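Local structure of surface glycan binding protein B (Bacteroides ovatus, 6E57) at residues K149-Y154 against L185-P190. The protein binds mixed-linkage beta-glucan, probably at the cell surface, where it helps a gut bacterium use cereal glucans. Numbering follows the deposited sequence.
Sequences KTARLY and LEYTIP. With PO4 (phosphate ion), chain L.
The Y187 ring meets the neighbouring strand at the R152 carbonyl carbon, which lies at its edge and in its plane, while A151 O, R152 N and L153 CG approach obliquely. CG of Y187 sits between its own backbone N and carbonyl carbon (chi1 69°), a turn that brings the ring across to the 150-154 strand. There Y187 CE1 touches A151 CB at 3.6 Å, and the side chain of L153 crosses that of Y187 at about a right angle. The second flat group, the R152 guanidinium, has Y154 OH and the phosphate O4 at its edge, in its plane. R152 NH1 donates to Y154 OH at 2.8 Å, and the phosphate ion, probably from the crystallisation liquor, accepts through O4 from NH1 and NH2 of R152 (2.7 Å from NH2). Y184 adds a cation-pi contact.

The pair illustrates how an antiparallel ladder sorts its side chains. A151 faces Y187 and L153 faces L185 in hydrogen-bonded pairs, with A151 N to Y187 O at 2.8 Å and L185 N to L153 O at 2.8 Å; I189 N to K149 O, 3.0 Å and nearly straight at 167°, prolongs the ladder past the paired residues. T150 with T188 and R152 with E186 form the non-hydrogen-bonded pairs on the opposite face. Strand 150-154 is an outermost strand of a three-stranded antiparallel sheet in which 184-188 is central, and the face bearing A151, L153, L185 and Y187 packs on I164 and V145 of the other sheet, as in a beta-sandwich.

Chemically, the contact is two-sided: apolar groups fill the interior, while threonines and charges occupy the outer face. R152 NE and E186 OE2, 5.1 Å apart, form no salt bridge, although their opposite charges may still attract. Cohesion between the strands probably rests mainly on the backbone bonds and the buried apolar packing.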
# COMPACT_ATOMS: atom_id res chain seq x y z
N LYS A 149 -7.83 -9.26 18.24
CA LYS A 149 -7.38 -7.87 18.28
C LYS A 149 -8.38 -6.97 17.55
O LYS A 149 -9.27 -7.46 16.86
CB LYS A 149 -5.99 -7.75 17.66
CG LYS A 149 -4.96 -8.73 18.20
CD LYS A 149 -3.55 -8.21 18.13
CE LYS A 149 -2.57 -9.11 18.85
NZ LYS A 149 -1.21 -8.52 18.87
N THR A 150 -8.20 -5.66 17.72
CA THR A 150 -9.01 -4.63 17.08
C THR A 150 -8.44 -4.33 15.69
O THR A 150 -7.23 -4.46 15.47
CB THR A 150 -9.08 -3.37 17.95
OG1 THR A 150 -7.75 -2.86 18.13
CG2 THR A 150 -9.69 -3.62 19.31
N ALA A 151 -9.32 -3.94 14.77
CA ALA A 151 -8.97 -3.55 13.40
C ALA A 151 -9.80 -2.33 12.98
O ALA A 151 -10.74 -1.96 13.68
CB ALA A 151 -9.19 -4.72 12.47
N ARG A 152 -9.45 -1.73 11.84
CA ARG A 152 -10.09 -0.51 11.34
C ARG A 152 -10.59 -0.72 9.91
O ARG A 152 -9.92 -1.35 9.10
CB ARG A 152 -9.12 0.67 11.32
CG ARG A 152 -8.35 0.89 12.61
CD ARG A 152 -7.36 2.02 12.45
NE ARG A 152 -6.95 2.52 13.75
CZ ARG A 152 -6.45 3.73 13.96
NH1 ARG A 152 -6.21 4.52 12.93
NH2 ARG A 152 -6.20 4.14 15.19
N LEU A 153 -11.77 -0.15 9.63
CA LEU A 153 -12.25 0.10 8.28
C LEU A 153 -12.30 1.62 8.06
O LEU A 153 -12.81 2.35 8.91
CB LEU A 153 -13.64 -0.52 8.10
CG LEU A 153 -13.73 -2.03 8.32
CD1 LEU A 153 -15.18 -2.49 8.28
CD2 LEU A 153 -12.92 -2.78 7.28
N TYR A 154 -11.75 2.07 6.93
CA TYR A 154 -11.91 3.43 6.42
C TYR A 154 -12.85 3.41 5.22
O TYR A 154 -12.82 2.46 4.43
CB TYR A 154 -10.57 4.03 6.01
CG TYR A 154 -9.61 4.29 7.14
CD1 TYR A 154 -9.72 5.42 7.93
CD2 TYR A 154 -8.57 3.41 7.42
CE1 TYR A 154 -8.84 5.67 8.97
CE2 TYR A 154 -7.68 3.64 8.46
CZ TYR A 154 -7.81 4.77 9.23
OH TYR A 154 -6.94 5.00 10.26
N LEU A 185 -14.13 2.84 11.35
CA LEU A 185 -14.96 1.90 12.08
C LEU A 185 -14.05 0.87 12.76
O LEU A 185 -13.40 0.07 12.09
CB LEU A 185 -15.95 1.24 11.11
CG LEU A 185 -17.11 0.48 11.75
CD1 LEU A 185 -18.03 1.42 12.51
CD2 LEU A 185 -17.89 -0.29 10.70
N GLU A 186 -13.98 0.95 14.09
CA GLU A 186 -13.21 0.03 14.91
C GLU A 186 -14.06 -1.21 15.17
O GLU A 186 -15.25 -1.10 15.44
CB GLU A 186 -12.80 0.72 16.21
CG GLU A 186 -11.56 0.14 16.87
CD GLU A 186 -10.97 1.01 17.96
OE1 GLU A 186 -11.69 1.32 18.94
OE2 GLU A 186 -9.78 1.39 17.83
N TYR A 187 -13.44 -2.39 15.08
CA TYR A 187 -14.12 -3.66 15.31
C TYR A 187 -13.11 -4.70 15.79
O TYR A 187 -11.93 -4.62 15.44
CB TYR A 187 -14.87 -4.10 14.05
CG TYR A 187 -14.01 -4.52 12.89
CD1 TYR A 187 -13.23 -3.61 12.20
CD2 TYR A 187 -13.99 -5.84 12.45
CE1 TYR A 187 -12.45 -3.98 11.12
CE2 TYR A 187 -13.22 -6.23 11.37
CZ TYR A 187 -12.44 -5.30 10.71
OH TYR A 187 -11.67 -5.68 9.65
N THR A 188 -13.58 -5.67 16.59
CA THR A 188 -12.76 -6.74 17.14
C THR A 188 -12.94 -8.01 16.30
O THR A 188 -14.06 -8.43 16.03
CB THR A 188 -13.12 -7.02 18.61
OG1 THR A 188 -13.17 -5.79 19.32
CG2 THR A 188 -12.14 -7.95 19.28
N ILE A 189 -11.82 -8.61 15.89
CA ILE A 189 -11.81 -9.89 15.19
C ILE A 189 -12.03 -10.99 16.22
O ILE A 189 -11.32 -11.04 17.23
CB ILE A 189 -10.50 -10.11 14.40
CG1 ILE A 189 -10.15 -8.92 13.50
CG2 ILE A 189 -10.56 -11.41 13.62
CD1 ILE A 189 -11.14 -8.66 12.39
N PRO A 190 -13.01 -11.91 16.03
CA PRO A 190 -13.18 -13.04 16.95
C PRO A 190 -11.93 -13.92 16.97
O PRO A 190 -11.23 -14.02 15.95
CB PRO A 190 -14.39 -13.81 16.39
CG PRO A 190 -15.09 -12.82 15.48
CD PRO A 190 -14.01 -11.90 14.95
P PO4 L . -5.53 7.98 14.74
O1 PO4 L . -5.79 8.40 13.31
O2 PO4 L . -6.81 8.10 15.54
O3 PO4 L . -4.48 8.88 15.35
O4 PO4 L . -5.07 6.53 14.75